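Local coordinates for protein leucine aminopeptidase 1, chloroplastic (Solanum lycopersicum, PDB 5D8N) that removes N-terminal amino acids, preferably leucine, from peptides as a magnesium-dependent homohexameric aminopeptidase of the M17 family, and has a role in wound signalling and insect defence, at residues Leu46-Ala51 with Arg105-Gly110; Ala51-Met56 with Ser90-Gln95. The protein carries 1 engineered substitution. One frame throughout, in Å; residues are numbered along the deposited sequence.

Contact 1: residues Leu46-Ala51 with Arg105-Gly110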
ATOM      1  N   LEU A  46       7.026  13.246  52.603  1.00 28.73           N
ATOM      2  CA  LEU A  46       8.031  13.044  51.587  1.00 27.61           C
ATOM      3  C   LEU A  46       8.844  14.302  51.375  1.00 26.50           C
ATOM      4  O   LEU A  46       8.310  15.366  51.072  1.00 27.77           O
ATOM      5  CB  LEU A  46       7.372  12.646  50.270  1.00 31.58           C
ATOM      6  CG  LEU A  46       8.320  12.592  49.063  1.00 34.20           C
ATOM      7  CD1 LEU A  46       9.267  11.403  49.142  1.00 34.88           C
ATOM      8  CD2 LEU A  46       7.466  12.514  47.814  1.00 37.49           C
ATOM      9  N   LEU A  47      10.152  14.125  51.422  1.00 27.50           N
ATOM     10  CA  LEU A  47      11.103  15.168  51.090  1.00 27.40           C
ATOM     11  C   LEU A  47      11.817  14.742  49.812  1.00 27.65           C
ATOM     12  O   LEU A  47      12.520  13.724  49.779  1.00 28.49           O
ATOM     13  CB  LEU A  47      12.123  15.297  52.231  1.00 28.03           C
ATOM     14  CG  LEU A  47      13.314  16.222  51.962  1.00 29.71           C
ATOM     15  CD1 LEU A  47      12.873  17.660  51.710  1.00 32.04           C
ATOM     16  CD2 LEU A  47      14.278  16.174  53.133  1.00 32.69           C
ATOM     17  N   ALA A  48      11.725  15.590  48.801  1.00 25.88           N
ATOM     18  CA  ALA A  48      12.436  15.370  47.550  1.00 27.72           C
ATOM     19  C   ALA A  48      13.573  16.365  47.420  1.00 26.65           C
ATOM     20  O   ALA A  48      13.366  17.577  47.546  1.00 27.01           O
ATOM     21  CB  ALA A  48      11.480  15.545  46.368  1.00 27.64           C
ATOM     22  N   ILE A  49      14.753  15.848  47.114  1.00 26.36           N
ATOM     23  CA  ILE A  49      15.943  16.672  46.987  1.00 27.95           C
ATOM     24  C   ILE A  49      16.585  16.533  45.615  1.00 28.75           C
ATOM     25  O   ILE A  49      16.897  15.429  45.155  1.00 26.36           O
ATOM     26  CB  ILE A  49      16.989  16.248  48.023  1.00 32.72           C
ATOM     27  CG1 ILE A  49      16.419  16.505  49.415  1.00 35.75           C
ATOM     28  CG2 ILE A  49      18.281  17.042  47.820  1.00 31.93           C
ATOM     29  CD1 ILE A  49      17.093  15.658  50.475  1.00 43.90           C
ATOM     30  N   GLY A  50      16.762  17.669  44.957  1.00 28.59           N
ATOM     31  CA  GLY A  50      17.324  17.706  43.609  1.00 28.89           C
ATOM     32  C   GLY A  50      18.823  17.811  43.717  1.00 28.88           C
ATOM     33  O   GLY A  50      19.307  18.752  44.348  1.00 29.54           O
ATOM     34  N   ALA A  51      19.542  16.818  43.184  1.00 28.13           N
ATOM     35  CA  ALA A  51      20.988  16.777  43.283  1.00 30.16           C
ATOM     36  C   ALA A  51      21.596  16.612  41.907  1.00 31.51           C
ATOM     37  O   ALA A  51      21.278  15.651  41.202  1.00 29.88           O
ATOM     38  CB  ALA A  51      21.442  15.643  44.204  1.00 34.69           C
ATOM     39  N   ARG A 105      10.116   9.885  54.552  1.00 35.52           N
ATOM     40  CA  ARG A 105      10.532   9.342  53.270  1.00 33.40           C
ATOM     41  C   ARG A 105      11.364  10.396  52.552  1.00 27.21           C
ATOM     42  O   ARG A 105      10.953  11.550  52.457  1.00 25.98           O
ATOM     43  CB  ARG A 105       9.283   8.960  52.479  1.00 35.44           C
ATOM     44  CG  ARG A 105       9.557   8.184  51.218  1.00 37.24           C
ATOM     45  CD  ARG A 105       8.276   7.961  50.437  1.00 36.77           C
ATOM     46  NE  ARG A 105       7.476   6.861  50.971  1.00 33.07           N
ATOM     47  CZ  ARG A 105       7.546   5.601  50.555  1.00 28.64           C
ATOM     48  NH1 ARG A 105       8.439   5.231  49.654  1.00 29.48           N
ATOM     49  NH2 ARG A 105       6.660   4.717  50.982  1.00 28.05           N
ATOM     50  N   ILE A 106      12.477   9.971  51.976  1.00 26.26           N
ATOM     51  CA  ILE A 106      13.284  10.845  51.158  1.00 28.79           C
ATOM     52  C   ILE A 106      13.397  10.306  49.741  1.00 28.46           C
ATOM     53  O   ILE A 106      13.570   9.108  49.540  1.00 30.23           O
ATOM     54  CB  ILE A 106      14.689  11.024  51.753  1.00 32.77           C
ATOM     55  CG1 ILE A 106      14.565  11.921  52.980  1.00 39.95           C
ATOM     56  CG2 ILE A 106      15.616  11.718  50.760  1.00 33.30           C
ATOM     57  CD1 ILE A 106      15.839  12.104  53.787  1.00 47.34           C
ATOM     58  N   THR A 107      13.292  11.185  48.748  0.56 26.18           N
ATOM     59  CA  THR A 107      13.718  10.827  47.398  0.56 27.17           C
ATOM     60  C   THR A 107      14.772  11.799  46.879  0.56 27.19           C
ATOM     61  O   THR A 107      14.591  13.017  46.942  0.56 26.37           O
ATOM     62  CB  THR A 107      12.544  10.720  46.402  0.56 27.70           C
ATOM     63  OG1 THR A 107      13.017  10.248  45.128  0.56 26.37           O
ATOM     64  CG2 THR A 107      11.834  12.055  46.241  0.56 28.77           C
ATOM     65  N   LEU A 108      15.890  11.243  46.414  1.00 26.57           N
ATOM     66  CA  LEU A 108      16.902  12.027  45.713  1.00 25.76           C
ATOM     67  C   LEU A 108      16.631  11.950  44.226  1.00 23.26           C
ATOM     68  O   LEU A 108      16.354  10.884  43.697  1.00 24.65           O
ATOM     69  CB  LEU A 108      18.293  11.460  45.978  1.00 30.79           C
ATOM     70  CG  LEU A 108      18.671  11.262  47.454  1.00 33.57           C
ATOM     71  CD1 LEU A 108      20.114  10.794  47.485  1.00 33.03           C
ATOM     72  CD2 LEU A 108      18.511  12.556  48.242  1.00 33.62           C
ATOM     73  N   VAL A 109      16.670  13.093  43.557  1.00 22.89           N
ATOM     74  CA  VAL A 109      16.358  13.183  42.138  1.00 23.78           C
ATOM     75  C   VAL A 109      17.548  13.762  41.406  1.00 25.86           C
ATOM     76  O   VAL A 109      18.029  14.846  41.754  1.00 25.46           O
ATOM     77  CB  VAL A 109      15.157  14.118  41.908  1.00 24.60           C
ATOM     78  CG1 VAL A 109      14.864  14.240  40.426  1.00 23.89           C
ATOM     79  CG2 VAL A 109      13.936  13.580  42.642  1.00 26.53           C
ATOM     80  N   GLY A 110      18.009  13.051  40.382  1.00 26.46           N
ATOM     81  CA  GLY A 110      19.211  13.448  39.660  1.00 28.87           C
ATOM     82  C   GLY A 110      18.933  14.613  38.744  1.00 29.87           C
ATOM     83  O   GLY A 110      17.958  14.596  38.017  1.00 27.62           O
TER

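Contact 2: residues Ala51-Met56 with Ser90-Gln95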
ATOM      1  N   ALA A  51      19.542  16.818  43.184  1.00 28.13           N
ATOM      2  CA  ALA A  51      20.988  16.777  43.283  1.00 30.16           C
ATOM      3  C   ALA A  51      21.596  16.612  41.907  1.00 31.51           C
ATOM      4  O   ALA A  51      21.278  15.651  41.202  1.00 29.88           O
ATOM      5  CB  ALA A  51      21.442  15.643  44.204  1.00 34.69           C
ATOM      6  N   THR A  52      22.611  17.433  41.639  1.00 30.86           N
ATOM      7  CA  THR A  52      23.416  17.312  40.434  1.00 31.87           C
ATOM      8  C   THR A  52      24.399  16.175  40.659  1.00 32.82           C
ATOM      9  O   THR A  52      24.625  15.771  41.802  1.00 35.76           O
ATOM     10  CB  THR A  52      24.225  18.612  40.150  1.00 34.50           C
ATOM     11  OG1 THR A  52      25.162  18.841  41.211  1.00 31.23           O
ATOM     12  CG2 THR A  52      23.321  19.850  40.032  1.00 33.90           C
ATOM     13  N   GLU A  53      25.126  15.812  39.606  1.00 34.84           N
ATOM     14  CA  GLU A  53      26.219  14.841  39.699  1.00 36.01           C
ATOM     15  C   GLU A  53      27.302  15.321  40.639  1.00 37.13           C
ATOM     16  O   GLU A  53      27.744  14.563  41.498  1.00 34.29           O
ATOM     17  CB  GLU A  53      26.815  14.506  38.332  1.00 39.45           C
ATOM     18  CG  GLU A  53      25.773  13.931  37.395  1.00 43.93           C
ATOM     19  CD  GLU A  53      26.340  13.403  36.095  1.00 51.05           C
ATOM     20  OE1 GLU A  53      25.672  13.544  35.052  1.00 54.52           O
ATOM     21  OE2 GLU A  53      27.344  12.672  36.157  1.00 58.24           O
ATOM     22  N   ASN A  54      27.633  16.607  40.577  0.57 36.74           N
ATOM     23  CA  ASN A  54      28.629  17.162  41.486  0.57 38.91           C
ATOM     24  C   ASN A  54      28.173  17.153  42.946  0.57 37.41           C
ATOM     25  O   ASN A  54      28.989  16.948  43.851  0.57 36.55           O
ATOM     26  CB  ASN A  54      28.998  18.587  41.064  0.57 45.61           C
ATOM     27  CG  ASN A  54      29.818  18.647  39.779  0.57 48.67           C
ATOM     28  OD1 ASN A  54      30.350  17.650  39.273  0.57 42.48           O
ATOM     29  ND2 ASN A  54      29.951  19.861  39.257  0.57 53.23           N
ATOM     30  N   ASP A  55      26.885  17.397  43.180  1.00 35.34           N
ATOM     31  CA  ASP A  55      26.303  17.315  44.529  1.00 35.85           C
ATOM     32  C   ASP A  55      26.465  15.932  45.170  1.00 36.94           C
ATOM     33  O   ASP A  55      26.384  15.816  46.393  1.00 34.38           O
ATOM     34  CB  ASP A  55      24.800  17.603  44.510  1.00 39.64           C
ATOM     35  CG  ASP A  55      24.464  19.030  44.122  1.00 43.35           C
ATOM     36  OD1 ASP A  55      25.314  19.925  44.300  1.00 47.05           O
ATOM     37  OD2 ASP A  55      23.308  19.255  43.700  1.00 43.02           O
ATOM     38  N   MET A  56      26.643  14.889  44.357  1.00 37.39           N
ATOM     39  CA  MET A  56      26.771  13.512  44.858  1.00 40.84           C
ATOM     40  C   MET A  56      28.212  13.039  45.090  1.00 47.62           C
ATOM     41  O   MET A  56      28.463  11.864  45.373  1.00 46.09           O
ATOM     42  CB  MET A  56      26.082  12.550  43.886  1.00 36.86           C
ATOM     43  CG  MET A  56      24.601  12.821  43.716  1.00 35.48           C
ATOM     44  SD  MET A  56      23.693  12.791  45.274  1.00 40.21           S
ATOM     45  CE  MET A  56      24.062  11.118  45.804  1.00 36.99           C
ATOM     46  N   SER A  90      24.092   8.378  41.090  1.00 30.22           N
ATOM     47  CA  SER A  90      25.189   9.351  41.156  1.00 34.32           C
ATOM     48  C   SER A  90      24.705  10.727  40.692  1.00 38.68           C
ATOM     49  O   SER A  90      25.507  11.609  40.385  1.00 40.57           O
ATOM     50  CB  SER A  90      26.362   8.883  40.283  1.00 33.39           C
ATOM     51  OG  SER A  90      25.945   8.764  38.933  1.00 36.94           O
ATOM     52  N   GLY A  91      23.388  10.924  40.669  1.00 41.19           N
ATOM     53  CA  GLY A  91      22.819  12.241  40.383  1.00 38.02           C
ATOM     54  C   GLY A  91      22.652  12.539  38.909  1.00 36.91           C
ATOM     55  O   GLY A  91      22.420  13.687  38.539  1.00 34.91           O
ATOM     56  N   LYS A  92      22.725  11.513  38.068  1.00 40.39           N
ATOM     57  CA  LYS A  92      22.502  11.699  36.631  1.00 43.74           C
ATOM     58  C   LYS A  92      21.044  12.021  36.344  1.00 43.25           C
ATOM     59  O   LYS A  92      20.149  11.626  37.096  1.00 39.48           O
ATOM     60  CB  LYS A  92      22.942  10.471  35.822  1.00 46.06           C
ATOM     61  CG  LYS A  92      24.436  10.184  35.902  1.00 57.12           C
ATOM     62  CD  LYS A  92      24.808   8.954  35.085  1.00 69.31           C
ATOM     63  CE  LYS A  92      26.311   8.698  35.119  1.00 79.72           C
ATOM     64  NZ  LYS A  92      26.655   7.387  34.501  1.00 89.42           N
ATOM     65  N   SER A  93      20.814  12.708  35.231  1.00 44.70           N
ATOM     66  CA  SER A  93      19.492  13.175  34.852  1.00 43.71           C
ATOM     67  C   SER A  93      18.528  12.010  34.652  1.00 40.33           C
ATOM     68  O   SER A  93      18.937  10.970  34.162  1.00 40.06           O
ATOM     69  CB  SER A  93      19.615  14.055  33.612  1.00 45.11           C
ATOM     70  OG  SER A  93      18.325  14.524  33.285  1.00 61.77           O
ATOM     71  N   GLY A  94      17.366  12.069  35.299  1.00 44.84           N
ATOM     72  CA  GLY A  94      16.417  10.944  35.314  1.00 46.87           C
ATOM     73  C   GLY A  94      16.595   9.905  36.429  1.00 43.74           C
ATOM     74  O   GLY A  94      15.777   9.006  36.605  1.00 38.24           O
ATOM     75  N   GLN A  95      17.719   9.919  37.131  1.00 36.97           N
ATOM     76  CA  GLN A  95      17.949   8.904  38.150  1.00 32.54           C
ATOM     77  C   GLN A  95      17.158   9.311  39.378  1.00 31.82           C
ATOM     78  O   GLN A  95      16.970  10.489  39.656  1.00 30.96           O
ATOM     79  CB  GLN A  95      19.437   8.820  38.499  1.00 32.57           C
ATOM     80  CG  GLN A  95      20.283   8.113  37.446  1.00 32.09           C
ATOM     81  CD  GLN A  95      21.692   7.851  37.934  1.00 34.90           C
ATOM     82  OE1 GLN A  95      22.190   8.537  38.827  1.00 37.30           O
ATOM     83  NE2 GLN A  95      22.347   6.858  37.357  1.00 36.92           N
TER
HETATM   84  O   HOH W   1      23.357  13.377  33.687  1.00 45.92           O

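Contact 1: residues Leu46-Ala51 with Arg105-Gly110
Leu46-Ala51 and Arg105-Gly110 run as adjacent parallel strands, their axes 4.7 Å apart at closest approach and 18° from parallel, and five backbone hydrogen bonds stitch them together. Leu47, Ile49 and Ala51 carry the N-H groups of one strand, Thr107 and Val109 those of the other; Ile49 N to Thr107 O measures 2.8 Å, with 166° at the hydrogen. The same carbonyls also receive CA-H...O contacts: Thr107 O is 3.2 Å from Ala48 CA. On one face, in one of two Thr107 conformers, CG2 comes to 3.5 Å from Ala48 CB and OG1 bonds to Val97 O. Leu46 CD1 lies over the aliphatic part of Arg105, 3.8 Å from CD. Arg105 NH1 is hydrogen-bonded to Asn98 OD1, and NH2 makes salt bridges to Glu86 and Glu87 of a second subunit. On the other face Ile49 CB packs against Leu108 CD2 at 4.0 Å; chi1 of -63° sets CG1 anti to the carbonyl carbon, and CD1 beyond it meets the same methyl. Helix 119-134 covers the Ala48 and Val109 face, helix 67-75 touches Ile49 and Leu108, and in this macro-clan domain's mixed sheet strand 139-144 continues the parallel part beyond 46-52, while 96-101 is the antiparallel edge beside 104-112.

Contact 2: residues Ala51-Met56 with Ser90-Gln95
Glu53 reaches along the backbone of Ser90-Lys92, and its side chain carries much of this contact. Its CA approaches Ser90 O at 3.4 Å in a CA-H...O contact with 158° at the hydrogen, and CB stays near the same oxygen. With chi1 at -59°, CG stands anti to the carbonyl carbon and comes 3.6 Å from Gly91 O. From there the chain is extended, and the carboxylate ends beside the aliphatic part of Lys92: CD and OE1 each lie close to Lys92 CG, OE1 at 3.7 Å. The charges themselves do not meet, since Glu53 OE2 and Lys92 NZ are 5.6 Å apart. Instead OE1 accepts from a water at 2.7 Å, which in turn accepts from Ser93 N. With an alanine here, the bridging water is likely to lose its carboxylate acceptor, and the flank of Lys92 its cover.

No direct hydrogen bond crosses the contact; each segment is shaped from within. Thr52 N gives a bond to Asp55 OD2, and Thr52 OG1 accepts from Asp55 N in an ST motif. Lys92 to Gln95 form a type II beta turn, and Gln95 OE1 grips both Ser90 N and Lys92 N, the latter from above its carbonyl plane. Met56 CG rests 3.7 Å from Ser90 O. Gly91, at phi 86°, packs its backbone against Glu53 CG and Met56 CG.

The 51-56 segment continues from strand 46-52 into a short 3-10 segment at 54-56, against the loop that joins helix 79-86 to strand 96-101; Gly112, on strand 104-112, bonds through its backbone to both Glu53 and Gly91.

In the fold
Both contacts belong to the N-terminal domain and share Ala51 and strand 46-52, with centres 11 Å apart. Contact 1 is core: all twelve of its residues are buried, and its segments bury 508 Å² between them, held by regular backbone bonds and apolar packing. Contact 2 lies at the end of that strand and is only partly buried, at 245 Å²; its segments meet through van der Waals and CA-H...O contacts and a bridging water. In sequence, 51-56 with 90-95 nests inside the loop closed by 46-51 with 105-110. A probable hydrogen bond from Gly110 N to Gln95 O, 2.9 Å, joins the two contacts directly, tying the end of the loop to the sheet.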